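Local atomic coordinates of uncharacterized protein (Mycolicibacterium smegmatis MC2 155, PDB entry 6T84), a protein that is required for MmpL3-dependent transport of trehalose monomycolate to the mycobacterial cell wall, and for growth and cell elongation. Residues Val155-Asn158 with Arg159-Asp163; Pro96-Asn99 with Asp100-Leu103; Phe172-Leu175 with Leu176-Leu179; Val129-Ala132 with His133-Asp137. All blocks are in the same frame, centred on the assembly; numbering follows the deposited sequence. Where two conformers were deposited one is given.

Contact 1: residues Val155-Asn158 with Arg159-Asp163; sequences VTSN and RAQWD
With chi1 at 62°, Asn158 tucks its CG between its own backbone N and carbonyl carbon, which turns the side-chain amide forward over the first turn of the helix that follows; Gln161 answers with CG beside its backbone N (chi1 -78°) and a chain extended beyond CG, so that its amide reaches back to the residue before that turn. Two bonds result, one in each direction. Gln161 N gives its hydrogen to Asn158 OD1 at 3.0 Å, the donor sitting nearly along the C=O axis. In return Asn158 N donates to Gln161 OE1, also at 3.0 Å, in the plane of the amide and on a lone pair. The side chains cross at about a right angle, their amide planes 43° apart. This reciprocal pair is a capping box with Asn158 as N-cap, and it opens helix 159-175 after the loop that leaves strand 148-153. The first regular turn is closed by Trp162 N, which donates to Asn158 O at 2.9 Å. That same carbonyl oxygen lies over one face of the Trp162 indole, 3.3 Å above the ring plane and displaced toward the rim. A water takes the indole N-H, 2.8 Å from Trp162 NE1, and passes its own protons to Val155 O and Ser157 O, joining the loop backbone to the buried ring. Helix 10-21 packs alongside: Trp17 meets the indole edge-to-face and Arg14 makes a cation-pi contact with it, while Asp163 OD1 accepts hydrogen bonds from Trp17 NE1 and His21 NE2.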
ATOM      1  N   VAL A 155      -4.608 -10.276   6.495  1.00 20.14           N
ATOM      2  CA  VAL A 155      -5.712 -10.849   5.716  1.00 24.28           C
ATOM      3  C   VAL A 155      -6.943 -11.016   6.562  1.00 24.47           C
ATOM      4  O   VAL A 155      -8.047 -11.138   6.034  1.00 27.57           O
ATOM      5  CB  VAL A 155      -5.325 -12.186   5.053  1.00 32.69           C
ATOM      6  CG1 VAL A 155      -6.484 -12.749   4.248  1.00 54.64           C
ATOM      7  CG2 VAL A 155      -4.208 -11.994   4.129  1.00 29.60           C
ATOM      8  N   THR A 156      -6.791 -11.074   7.856  1.00 24.02           N
ATOM      9  CA  THR A 156      -7.924 -11.138   8.767  1.00 26.19           C
ATOM     10  C   THR A 156      -8.629  -9.794   8.918  1.00 25.86           C
ATOM     11  O   THR A 156      -9.582  -9.700   9.697  1.00 27.50           O
ATOM     12  CB  THR A 156      -7.423 -11.637  10.130  1.00 28.92           C
ATOM     13  OG1 THR A 156      -6.212 -10.934  10.460  1.00 29.52           O
ATOM     14  CG2 THR A 156      -7.115 -13.118  10.088  1.00 31.32           C
ATOM     15  N   SER A 157      -8.192  -8.762   8.198  0.72 24.20           N
ATOM     16  CA  SER A 157      -8.880  -7.493   8.301  0.72 22.76           C
ATOM     17  C   SER A 157     -10.319  -7.661   7.818  0.72 22.35           C
ATOM     18  O   SER A 157     -10.628  -8.530   7.013  0.72 22.93           O
ATOM     19  CB  SER A 157      -8.161  -6.452   7.433  0.72 21.93           C
ATOM     20  OG  SER A 157      -6.872  -6.174   7.952  0.72 21.06           O
ATOM     21  N   ASN A 158     -11.196  -6.778   8.282  1.00 23.59           N
ATOM     22  CA  ASN A 158     -12.624  -6.851   8.009  1.00 24.79           C
ATOM     23  C   ASN A 158     -13.052  -5.656   7.191  1.00 20.52           C
ATOM     24  O   ASN A 158     -12.215  -4.809   6.871  1.00 19.45           O
ATOM     25  CB  ASN A 158     -13.411  -6.966   9.314  1.00 27.80           C
ATOM     26  CG  ASN A 158     -13.242  -5.752  10.252  1.00 29.92           C
ATOM     27  OD1 ASN A 158     -12.959  -4.635   9.828  1.00 28.39           O
ATOM     28  ND2 ASN A 158     -13.405  -5.989  11.548  1.00 33.23           N
ATOM     29  N   ARG A 159     -14.370  -5.565   6.860  1.00 20.13           N
ATOM     30  CA  ARG A 159     -14.780  -4.515   5.923  1.00 20.33           C
ATOM     31  C   ARG A 159     -14.552  -3.114   6.434  1.00 18.15           C
ATOM     32  O   ARG A 159     -14.212  -2.233   5.644  1.00 18.42           O
ATOM     33  CB  ARG A 159     -16.195  -4.669   5.325  1.00 30.00           C
ATOM     34  CG  ARG A 159     -17.325  -4.270   6.171  1.00 30.00           C
ATOM     35  CD  ARG A 159     -18.629  -4.389   5.390  1.00 30.00           C
ATOM     36  NE  ARG A 159     -18.847  -3.316   4.412  1.00 30.00           N
ATOM     37  CZ  ARG A 159     -19.716  -3.384   3.385  1.00 30.00           C
ATOM     38  NH1 ARG A 159     -20.446  -4.501   3.131  1.00 30.00           N
ATOM     39  NH2 ARG A 159     -19.833  -2.358   2.576  1.00 30.00           N
ATOM     40  N   ALA A 160     -14.698  -2.894   7.737  1.00 17.89           N
ATOM     41  CA  ALA A 160     -14.371  -1.579   8.275  1.00 17.32           C
ATOM     42  C   ALA A 160     -12.884  -1.286   8.078  1.00 17.88           C
ATOM     43  O   ALA A 160     -12.523  -0.162   7.746  1.00 17.83           O
ATOM     44  CB  ALA A 160     -14.753  -1.494   9.773  1.00 17.55           C
ATOM     45  N   GLN A 161     -12.025  -2.293   8.229  1.00 18.43           N
ATOM     46  CA  GLN A 161     -10.600  -2.088   7.991  1.00 19.67           C
ATOM     47  C   GLN A 161     -10.298  -1.886   6.504  1.00 16.71           C
ATOM     48  O   GLN A 161      -9.375  -1.129   6.171  1.00 17.40           O
ATOM     49  CB  GLN A 161      -9.791  -3.244   8.552  1.00 26.08           C
ATOM     50  CG  GLN A 161      -9.700  -3.042  10.081  1.00 35.44           C
ATOM     51  CD  GLN A 161      -9.300  -4.284  10.829  1.00 48.73           C
ATOM     52  OE1 GLN A 161      -9.736  -5.381  10.502  1.00 37.58           O
ATOM     53  NE2 GLN A 161      -8.476  -4.116  11.866  1.00 41.91           N
ATOM     54  N   TRP A 162     -11.059  -2.527   5.601  1.00 14.90           N
ATOM     55  CA  TRP A 162     -10.863  -2.249   4.174  1.00 13.80           C
ATOM     56  C   TRP A 162     -11.235  -0.815   3.864  1.00 13.94           C
ATOM     57  O   TRP A 162     -10.493  -0.126   3.148  1.00 14.54           O
ATOM     58  CB  TRP A 162     -11.680  -3.214   3.289  1.00 13.56           C
ATOM     59  CG  TRP A 162     -11.435  -4.671   3.595  1.00 13.93           C
ATOM     60  CD1 TRP A 162     -10.315  -5.222   4.162  1.00 14.90           C
ATOM     61  CD2 TRP A 162     -12.372  -5.745   3.402  1.00 13.64           C
ATOM     62  NE1 TRP A 162     -10.502  -6.583   4.324  1.00 15.14           N
ATOM     63  CE2 TRP A 162     -11.760  -6.925   3.885  1.00 14.74           C
ATOM     64  CE3 TRP A 162     -13.681  -5.814   2.880  1.00 14.15           C
ATOM     65  CZ2 TRP A 162     -12.421  -8.176   3.885  1.00 15.82           C
ATOM     66  CZ3 TRP A 162     -14.315  -7.051   2.836  1.00 15.24           C
ATOM     67  CH2 TRP A 162     -13.686  -8.221   3.336  1.00 16.37           C
ATOM     68  N   ASP A 163     -12.347  -0.319   4.426  1.00 14.43           N
ATOM     69  CA  ASP A 163     -12.697   1.091   4.223  1.00 15.18           C
ATOM     70  C   ASP A 163     -11.630   2.018   4.819  1.00 16.52           C
ATOM     71  O   ASP A 163     -11.253   3.011   4.190  1.00 17.49           O
ATOM     72  CB  ASP A 163     -14.047   1.377   4.860  1.00 16.29           C
ATOM     73  CG  ASP A 163     -15.208   1.009   3.969  1.00 16.92           C
ATOM     74  OD1 ASP A 163     -14.986   0.791   2.750  1.00 16.51           O
ATOM     75  OD2 ASP A 163     -16.349   0.985   4.475  1.00 18.91           O
TER
HETATM   76  O   HOH W   1      -8.808  -8.820   4.514  1.00 22.59           O

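Contact 2: residues Pro96-Asn99 with Asp100-Leu103; sequences PREN and DIWL
The turn that leads into strand 102-107, an outermost strand of the antiparallel sheet, brings Pro96 and Glu98 against Ile101. No direct hydrogen bond crosses it; the side-chain contact is an apolar patch. Ile101 CG2 does the touching: it lies 3.8 Å from Pro96 CB and, beside the polar backbone, 3.5 Å from Glu98 O. With CG1 anti to the backbone N (chi1 -173°), the gamma branch CG2 is placed between N and the carbonyl carbon, and from there it meets both residues. Glu98 CB adds to this packing and also sits 3.5 Å from Asp100 OD1. The two carboxylates themselves stay apart, Glu98 OE1 being 5.8 Å from Asp100 OD1, and Arg38 forms a salt bridge with Asp100 OD2 that probably offsets the like charges. Water spans the opening of the turn. One molecule lies 3.0 Å from Glu98 O and 2.7 Å from Ile101 O; a second stands 2.7 Å from Pro96 O and has a weak, longer link to Ile101 O. Asp100 N is buried here without a partner in the model. Against this patch, Tyr113 of the adjoining strand 110-114 touches both Pro96 and Ile101, and Trp102 pairs through its backbone with Ser114. The turn thus leads the chain, coming from strand 86-90, into the outer strand of the antiparallel hairpin 102-107/110-114 at the edge of the sheet.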
ATOM      1  N   PRO A  96      12.978  -3.459   4.882  1.00 22.51           N
ATOM      2  CA  PRO A  96      12.964  -3.910   3.490  1.00 24.36           C
ATOM      3  C   PRO A  96      14.285  -4.583   3.197  1.00 27.21           C
ATOM      4  O   PRO A  96      15.346  -4.103   3.594  1.00 27.50           O
ATOM      5  CB  PRO A  96      12.821  -2.607   2.700  1.00 24.38           C
ATOM      6  CG  PRO A  96      12.351  -1.573   3.677  1.00 23.11           C
ATOM      7  CD  PRO A  96      12.656  -2.021   5.036  1.00 22.42           C
ATOM      8  N   ARG A  97      14.203  -5.706   2.486  1.00 29.97           N
ATOM      9  CA  ARG A  97      15.396  -6.502   2.207  1.00 35.31           C
ATOM     10  C   ARG A  97      16.220  -5.955   1.047  1.00 30.23           C
ATOM     11  O   ARG A  97      17.403  -6.317   0.934  1.00 31.52           O
ATOM     12  CB  ARG A  97      15.016  -7.962   1.937  1.00 48.77           C
ATOM     13  CG  ARG A  97      14.307  -8.613   3.119  1.00120.21           C
ATOM     14  CD  ARG A  97      14.209 -10.129   3.006  1.00115.95           C
ATOM     15  NE  ARG A  97      13.559 -10.707   4.183  1.00130.00           N
ATOM     16  CZ  ARG A  97      14.202 -11.126   5.274  1.00128.49           C
ATOM     17  NH1 ARG A  97      15.524 -11.045   5.347  1.00118.61           N
ATOM     18  NH2 ARG A  97      13.522 -11.633   6.295  1.00101.54           N
ATOM     19  N   GLU A  98      15.642  -5.120   0.186  1.00 29.82           N
ATOM     20  CA  GLU A  98      16.352  -4.624  -0.998  1.00 34.38           C
ATOM     21  C   GLU A  98      17.598  -3.836  -0.612  1.00 45.29           C
ATOM     22  O   GLU A  98      17.670  -3.227   0.459  1.00 39.80           O
ATOM     23  CB  GLU A  98      15.450  -3.742  -1.859  1.00 40.07           C
ATOM     24  CG  GLU A  98      14.298  -4.494  -2.534  1.00 51.98           C
ATOM     25  CD  GLU A  98      13.096  -4.730  -1.618  1.00 71.04           C
ATOM     26  OE1 GLU A  98      13.219  -4.583  -0.384  1.00 67.00           O
ATOM     27  OE2 GLU A  98      12.017  -5.059  -2.148  1.00 59.22           O
ATOM     28  N   ASN A  99      18.574  -3.830  -1.514  1.00 39.24           N
ATOM     29  CA  ASN A  99      19.884  -3.235  -1.275  1.00 46.72           C
ATOM     30  C   ASN A  99      20.002  -1.801  -1.781  1.00 45.84           C
ATOM     31  O   ASN A  99      21.096  -1.228  -1.729  1.00 41.90           O
ATOM     32  CB  ASN A  99      20.998  -4.121  -1.878  1.00 37.65           C
ATOM     33  CG  ASN A  99      21.060  -5.500  -1.224  1.00 68.37           C
ATOM     34  OD1 ASN A  99      20.951  -5.621  -0.000  1.00 70.61           O
ATOM     35  ND2 ASN A  99      21.214  -6.545  -2.038  1.00 79.05           N
ATOM     36  N   ASP A 100      18.910  -1.194  -2.249  1.00 32.45           N
ATOM     37  CA  ASP A 100      18.916   0.179  -2.726  1.00 26.83           C
ATOM     38  C   ASP A 100      18.065   1.083  -1.839  1.00 24.00           C
ATOM     39  O   ASP A 100      17.690   2.180  -2.247  1.00 24.77           O
ATOM     40  CB  ASP A 100      18.462   0.278  -4.183  1.00 27.88           C
ATOM     41  CG  ASP A 100      17.044  -0.198  -4.381  1.00 29.33           C
ATOM     42  OD1 ASP A 100      16.517  -0.849  -3.450  1.00 29.35           O
ATOM     43  OD2 ASP A 100      16.478   0.079  -5.470  1.00 30.14           O
ATOM     44  N   ILE A 101      17.721   0.622  -0.650  1.00 22.04           N
ATOM     45  CA  ILE A 101      16.780   1.346   0.200  1.00 19.70           C
ATOM     46  C   ILE A 101      17.312   1.335   1.630  1.00 19.49           C
ATOM     47  O   ILE A 101      17.852   0.328   2.097  1.00 21.03           O
ATOM     48  CB  ILE A 101      15.359   0.744   0.077  1.00 20.65           C
ATOM     49  CG1 ILE A 101      14.350   1.631   0.835  1.00 20.81           C
ATOM     50  CG2 ILE A 101      15.310  -0.712   0.554  1.00 21.99           C
ATOM     51  CD1 ILE A 101      12.885   1.323   0.537  1.00 21.08           C
ATOM     52  N   TRP A 102      17.219   2.477   2.298  1.00 17.69           N
ATOM     53  CA  TRP A 102      17.881   2.679   3.585  1.00 16.97           C
ATOM     54  C   TRP A 102      16.942   3.321   4.598  1.00 15.61           C
ATOM     55  O   TRP A 102      16.017   4.063   4.247  1.00 16.63           O
ATOM     56  CB  TRP A 102      19.092   3.593   3.428  1.00 18.35           C
ATOM     57  CG  TRP A 102      20.061   3.031   2.499  1.00 19.69           C
ATOM     58  CD1 TRP A 102      20.985   2.061   2.767  1.00 20.79           C
ATOM     59  CD2 TRP A 102      20.202   3.367   1.137  1.00 21.08           C
ATOM     60  NE1 TRP A 102      21.728   1.786   1.643  1.00 22.45           N
ATOM     61  CE2 TRP A 102      21.272   2.587   0.627  1.00 22.27           C
ATOM     62  CE3 TRP A 102      19.583   4.303   0.306  1.00 22.73           C
ATOM     63  CZ2 TRP A 102      21.680   2.672  -0.682  1.00 23.43           C
ATOM     64  CZ3 TRP A 102      20.003   4.380  -1.012  1.00 24.07           C
ATOM     65  CH2 TRP A 102      21.030   3.564  -1.493  1.00 24.13           C
ATOM     66  N   LEU A 103      17.239   3.083   5.879  1.00 15.48           N
ATOM     67  CA  LEU A 103      16.499   3.719   6.977  1.00 15.21           C
ATOM     68  C   LEU A 103      16.737   5.227   7.002  1.00 15.30           C
ATOM     69  O   LEU A 103      17.890   5.670   7.161  1.00 16.28           O
ATOM     70  CB  LEU A 103      16.926   3.117   8.298  1.00 15.66           C
ATOM     71  CG  LEU A 103      16.273   3.684   9.570  1.00 15.53           C
ATOM     72  CD1 LEU A 103      14.783   3.434   9.635  1.00 15.77           C
ATOM     73  CD2 LEU A 103      17.034   3.088  10.791  1.00 16.40           C
TER
HETATM   74  O   HOH W   2      16.399  -1.705   4.432  1.00 36.02           O
HETATM   75  O   HOH W   3      19.790  -1.517   1.629  1.00 44.16           O

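Contact 3: residues Phe172-Leu175 with Leu176-Leu179; sequences FNDL and LRVL
Leu176 CD1 comes down on one face of the Phe172 ring, a CH-pi contact 4.0 Å from the ring centroid and 25° off the normal. The methyl is displaced toward the rim and lies closest to Phe172 CE2, at 3.7 Å. Phe172 has CG anti to its backbone N (chi1 -171°), an orientation that turns one ring face to Leu176 CD1, and the two side chains cross obliquely. Asp174 and Arg177 instead run side by side and point the same way, with carboxylate and guanidinium planes almost perpendicular; their charged atoms do not touch, Asp174 OD1 being 4.8 Å from Arg177 NH1. In the backbone, Leu176 N donates to Phe172 O at 3.1 Å and weakly to Asn173 O, and Arg177 N donates to Asp174 O at 3.2 Å, from above that carbonyl's plane. Asn173 OD1 is held by Thr149 of strand 148-153. Phe172 packs on Leu88 and Met142 of strands 86-90 and 141-144, Leu176 reaches Val86 and Asn144 of the same two strands, and Leu175 rests on Arg127, Met128 and Phe131 of helix 126-134.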
ATOM      1  N   PHE A 172      -1.773   8.579   2.347  1.00 15.74           N
ATOM      2  CA  PHE A 172      -0.347   8.374   2.104  1.00 14.92           C
ATOM      3  C   PHE A 172       0.038   8.814   0.695  1.00 15.15           C
ATOM      4  O   PHE A 172       1.071   9.470   0.496  1.00 15.46           O
ATOM      5  CB  PHE A 172       0.006   6.915   2.378  1.00 14.27           C
ATOM      6  CG  PHE A 172       1.486   6.614   2.367  1.00 14.27           C
ATOM      7  CD1 PHE A 172       2.368   7.318   3.179  1.00 14.83           C
ATOM      8  CD2 PHE A 172       1.989   5.583   1.587  1.00 14.34           C
ATOM      9  CE1 PHE A 172       3.726   6.994   3.194  1.00 15.47           C
ATOM     10  CE2 PHE A 172       3.340   5.269   1.556  1.00 14.69           C
ATOM     11  CZ  PHE A 172       4.214   5.959   2.370  1.00 15.44           C
ATOM     12  N   ASN A 173      -0.780   8.483  -0.291  1.00 15.82           N
ATOM     13  CA  ASN A 173      -0.514   8.930  -1.651  1.00 17.44           C
ATOM     14  C   ASN A 173      -0.454  10.444  -1.742  1.00 17.95           C
ATOM     15  O   ASN A 173       0.435  11.007  -2.400  1.00 18.42           O
ATOM     16  CB  ASN A 173      -1.633   8.361  -2.536  1.00 19.27           C
ATOM     17  CG  ASN A 173      -1.401   8.680  -3.979  1.00 21.96           C
ATOM     18  OD1 ASN A 173      -0.403   8.258  -4.568  1.00 23.53           O
ATOM     19  ND2 ASN A 173      -2.300   9.453  -4.551  1.00 23.45           N
ATOM     20  N   ASP A 174      -1.378  11.133  -1.067  1.00 18.89           N
ATOM     21  CA  ASP A 174      -1.359  12.603  -1.070  1.00 21.61           C
ATOM     22  C   ASP A 174      -0.037  13.125  -0.503  1.00 20.16           C
ATOM     23  O   ASP A 174       0.554  14.066  -1.048  1.00 20.76           O
ATOM     24  CB  ASP A 174      -2.531  13.165  -0.249  1.00 28.82           C
ATOM     25  CG  ASP A 174      -3.864  13.111  -0.996  1.00 40.96           C
ATOM     26  OD1 ASP A 174      -3.854  12.827  -2.219  1.00 41.42           O
ATOM     27  OD2 ASP A 174      -4.925  13.338  -0.361  1.00 40.64           O
ATOM     28  N   LEU A 175       0.464  12.499   0.554  1.00 19.21           N
ATOM     29  CA  LEU A 175       1.687  12.970   1.183  1.00 20.19           C
ATOM     30  C   LEU A 175       2.895  12.737   0.292  1.00 20.78           C
ATOM     31  O   LEU A 175       3.874  13.487   0.385  1.00 22.78           O
ATOM     32  CB  LEU A 175       1.865  12.276   2.537  1.00 20.57           C
ATOM     33  CG  LEU A 175       0.862  12.627   3.640  1.00 21.47           C
ATOM     34  CD1 LEU A 175       0.845  11.540   4.728  1.00 22.17           C
ATOM     35  CD2 LEU A 175       1.269  13.969   4.273  1.00 22.81           C
ATOM     36  N   LEU A 176       2.843  11.737  -0.590  1.00 19.56           N
ATOM     37  CA  LEU A 176       3.947  11.419  -1.491  1.00 18.90           C
ATOM     38  C   LEU A 176       3.841  12.150  -2.822  1.00 20.26           C
ATOM     39  O   LEU A 176       4.693  11.937  -3.709  1.00 21.15           O
ATOM     40  CB  LEU A 176       4.018   9.887  -1.767  1.00 17.94           C
ATOM     41  CG  LEU A 176       4.314   9.041  -0.498  1.00 17.28           C
ATOM     42  CD1 LEU A 176       4.531   7.623  -1.038  1.00 18.74           C
ATOM     43  CD2 LEU A 176       5.559   9.579   0.252  1.00 16.92           C
ATOM     44  N   ARG A 177       2.845  13.030  -2.982  1.00 22.26           N
ATOM     45  CA  ARG A 177       2.753  13.801  -4.228  1.00 25.82           C
ATOM     46  C   ARG A 177       3.993  14.658  -4.475  1.00 25.59           C
ATOM     47  O   ARG A 177       4.284  14.986  -5.639  1.00 25.99           O
ATOM     48  CB  ARG A 177       1.502  14.686  -4.250  1.00 31.00           C
ATOM     49  CG  ARG A 177       0.209  13.977  -4.609  1.00 38.64           C
ATOM     50  CD  ARG A 177      -1.001  14.895  -4.396  1.00 36.46           C
ATOM     51  NE  ARG A 177      -0.676  16.274  -4.756  1.00 74.33           N
ATOM     52  CZ  ARG A 177      -1.192  17.343  -4.157  1.00112.06           C
ATOM     53  NH1 ARG A 177      -2.057  17.186  -3.162  1.00 74.67           N
ATOM     54  NH2 ARG A 177      -0.836  18.565  -4.543  1.00 87.96           N
ATOM     55  N   VAL A 178       4.730  15.008  -3.402  1.00 26.78           N
ATOM     56  CA  VAL A 178       5.960  15.819  -3.462  1.00 27.05           C
ATOM     57  C   VAL A 178       7.170  15.063  -3.994  1.00 27.67           C
ATOM     58  O   VAL A 178       8.194  15.690  -4.287  1.00 29.86           O
ATOM     59  CB  VAL A 178       6.257  16.509  -2.107  1.00 29.92           C
ATOM     60  CG1 VAL A 178       5.042  17.329  -1.669  1.00 36.45           C
ATOM     61  CG2 VAL A 178       6.652  15.487  -1.075  1.00 28.35           C
ATOM     62  N   LEU A 179       7.085  13.737  -4.178  1.00 26.54           N
ATOM     63  CA  LEU A 179       8.237  13.004  -4.686  1.00 25.50           C
ATOM     64  C   LEU A 179       8.533  13.437  -6.125  1.00 27.63           C
ATOM     65  O   LEU A 179       7.600  13.729  -6.900  1.00 28.57           O
ATOM     66  CB  LEU A 179       7.971  11.503  -4.641  1.00 23.47           C
ATOM     67  CG  LEU A 179       7.870  10.918  -3.213  1.00 22.13           C
ATOM     68  CD1 LEU A 179       7.619   9.406  -3.300  1.00 21.98           C
ATOM     69  CD2 LEU A 179       9.131  11.373  -2.357  1.00 22.54           C
TER

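Contact 4: residues Val129-Ala132 with His133-Asp137; sequences VTFA and HTAPD
Hydrogen bonds to three successive carbonyls tie Val129, Thr130 and Phe131 to His133, Thr134 and Ala135. Val129 O takes two of them. His133 N donates at 3.2 Å as an ordinary helical bond, and His133 ND1 adds a side-chain bond at 3.1 Å, the two donors arriving from opposite faces of the carbonyl plane. The oxygen lies at the edge of the imidazole, 9° out of the ring plane; chi1 of -78° sets CG beside the backbone N and folds the ring back along the helix to meet it. Next, Thr134 N reaches Thr130 O at 2.9 Å. Ala135, the first residue after helix 126-134 to leave helical angles, still donates through N to Phe131 O at 2.8 Å.

Apolar contacts follow the same spacing of four. Ala135 CB sits over one face of the Phe131 ring, a CH-pi contact 4.1 Å from the centroid and 19° off its normal. Val129 CG1 lies alongside the imidazole, and the CG2 methyls of Thr130 and Thr134 meet at 3.9 Å.

At the C-terminal end of the helix Arg110 donates to Ala132 O and Ala135 O through NH1 and to Pro136 O through NH2, where the helix dipole would probably favour positive charge. With ND1 as donor, the imidazole is probably the ND1-protonated tautomer or the cation, and the bond to Val129 O would help to set its rotation.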
ATOM      1  N   VAL A 129       4.500  13.332   9.823  1.00 13.06           N
ATOM      2  CA  VAL A 129       4.657  12.907  11.220  1.00 13.72           C
ATOM      3  C   VAL A 129       3.292  12.614  11.835  1.00 13.70           C
ATOM      4  O   VAL A 129       3.099  11.570  12.480  1.00 14.49           O
ATOM      5  CB  VAL A 129       5.425  13.978  12.022  1.00 14.24           C
ATOM      6  CG1 VAL A 129       5.403  13.639  13.532  1.00 14.88           C
ATOM      7  CG2 VAL A 129       6.875  14.032  11.518  1.00 15.41           C
ATOM      8  N   THR A 130       2.331  13.531  11.659  1.00 13.10           N
ATOM      9  CA  THR A 130       1.016  13.256  12.224  1.00 14.14           C
ATOM     10  C   THR A 130       0.442  11.965  11.652  1.00 13.49           C
ATOM     11  O   THR A 130      -0.067  11.132  12.406  1.00 14.45           O
ATOM     12  CB  THR A 130       0.083  14.450  11.982  1.00 16.04           C
ATOM     13  OG1 THR A 130       0.672  15.614  12.583  1.00 17.71           O
ATOM     14  CG2 THR A 130      -1.332  14.237  12.557  1.00 17.32           C
ATOM     15  N   PHE A 131       0.511  11.776  10.321  1.00 13.23           N
ATOM     16  CA  PHE A 131      -0.016  10.568   9.696  1.00 12.98           C
ATOM     17  C   PHE A 131       0.614   9.290  10.277  1.00 12.41           C
ATOM     18  O   PHE A 131      -0.082   8.295  10.505  1.00 13.34           O
ATOM     19  CB  PHE A 131       0.230  10.680   8.185  1.00 14.34           C
ATOM     20  CG  PHE A 131      -0.208   9.461   7.399  1.00 14.54           C
ATOM     21  CD1 PHE A 131      -1.553   9.179   7.209  1.00 15.31           C
ATOM     22  CD2 PHE A 131       0.734   8.606   6.891  1.00 14.71           C
ATOM     23  CE1 PHE A 131      -1.952   8.028   6.503  1.00 15.15           C
ATOM     24  CE2 PHE A 131       0.348   7.455   6.179  1.00 15.40           C
ATOM     25  CZ  PHE A 131      -0.995   7.189   5.974  1.00 15.48           C
ATOM     26  N   ALA A 132       1.931   9.270  10.429  1.00 11.84           N
ATOM     27  CA  ALA A 132       2.575   8.056  10.945  1.00 12.60           C
ATOM     28  C   ALA A 132       2.080   7.696  12.343  1.00 12.94           C
ATOM     29  O   ALA A 132       2.071   6.519  12.720  1.00 13.68           O
ATOM     30  CB  ALA A 132       4.088   8.218  10.987  1.00 14.17           C
ATOM     31  N   HIS A 133       1.715   8.710  13.116  1.00 12.90           N
ATOM     32  CA  HIS A 133       1.122   8.449  14.437  1.00 13.05           C
ATOM     33  C   HIS A 133      -0.374   8.130  14.377  1.00 14.70           C
ATOM     34  O   HIS A 133      -0.879   7.407  15.260  1.00 16.57           O
ATOM     35  CB  HIS A 133       1.317   9.708  15.320  1.00 13.24           C
ATOM     36  CG  HIS A 133       2.690   9.817  15.870  1.00 14.01           C
ATOM     37  ND1 HIS A 133       3.702  10.585  15.344  1.00 15.13           N
ATOM     38  CD2 HIS A 133       3.186   9.280  17.002  1.00 12.85           C
ATOM     39  CE1 HIS A 133       4.771  10.496  16.127  1.00 13.82           C
ATOM     40  NE2 HIS A 133       4.467   9.720  17.144  1.00 14.85           N
ATOM     41  N   THR A 134      -1.134   8.681  13.409  1.00 14.53           N
ATOM     42  CA  THR A 134      -2.589   8.500  13.404  1.00 16.21           C
ATOM     43  C   THR A 134      -3.076   7.329  12.569  1.00 16.30           C
ATOM     44  O   THR A 134      -4.148   6.788  12.851  1.00 17.75           O
ATOM     45  CB  THR A 134      -3.323   9.763  12.929  1.00 18.70           C
ATOM     46  OG1 THR A 134      -2.888  10.115  11.629  1.00 20.27           O
ATOM     47  CG2 THR A 134      -3.031  10.971  13.825  1.00 19.16           C
ATOM     48  N   ALA A 135      -2.324   6.913  11.557  1.00 14.93           N
ATOM     49  CA  ALA A 135      -2.786   5.815  10.718  1.00 15.36           C
ATOM     50  C   ALA A 135      -2.958   4.562  11.560  1.00 16.32           C
ATOM     51  O   ALA A 135      -2.120   4.278  12.423  1.00 16.45           O
ATOM     52  CB  ALA A 135      -1.768   5.590   9.583  1.00 15.76           C
ATOM     53  N   PRO A 136      -3.986   3.759  11.298  1.00 17.80           N
ATOM     54  CA  PRO A 136      -4.220   2.557  12.119  1.00 18.52           C
ATOM     55  C   PRO A 136      -3.064   1.564  12.051  1.00 18.80           C
ATOM     56  O   PRO A 136      -2.374   1.439  11.033  1.00 16.42           O
ATOM     57  CB  PRO A 136      -5.508   1.947  11.517  1.00 20.76           C
ATOM     58  CG  PRO A 136      -5.540   2.482  10.111  1.00 22.07           C
ATOM     59  CD  PRO A 136      -4.940   3.906  10.187  1.00 20.43           C
ATOM     60  N   ASP A 137      -2.876   0.823  13.147  1.00 22.58           N
ATOM     61  CA  ASP A 137      -1.822  -0.181  13.141  1.00 25.79           C
ATOM     62  C   ASP A 137      -2.083  -1.274  12.104  1.00 23.65           C
ATOM     63  O   ASP A 137      -1.150  -1.960  11.729  1.00 23.97           O
ATOM     64  CB  ASP A 137      -1.611  -0.804  14.527  1.00 32.32           C
ATOM     65  CG  ASP A 137      -1.260   0.230  15.598  1.00 40.62           C
ATOM     66  OD1 ASP A 137      -0.392   1.122  15.385  1.00 35.80           O
ATOM     67  OD2 ASP A 137      -1.864   0.137  16.681  1.00 94.75           O
TER

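From the N terminus, the N-terminal domain, probably cytoplasmic, reaches contact 2 first, where the loop after strand 86-90 turns into edge strand 102-107. Contact 4 follows at the end of helix 126-134, then contact 1 at the start of helix 159-175 and contact 3 at its other end. All four are local and in series; none closes a long loop, nests in or crosses another. Contacts 1 and 3 share one helix, their centres about 23 Å apart. Contacts 3 and 4 touch: Leu175 CD1 lies 3.5 Å from Phe131 CG, joining the two helices. Contacts 1 and 2 touch none of the others and lie on opposite sides of the chain's centre, with about 18 Å between their nearest atoms.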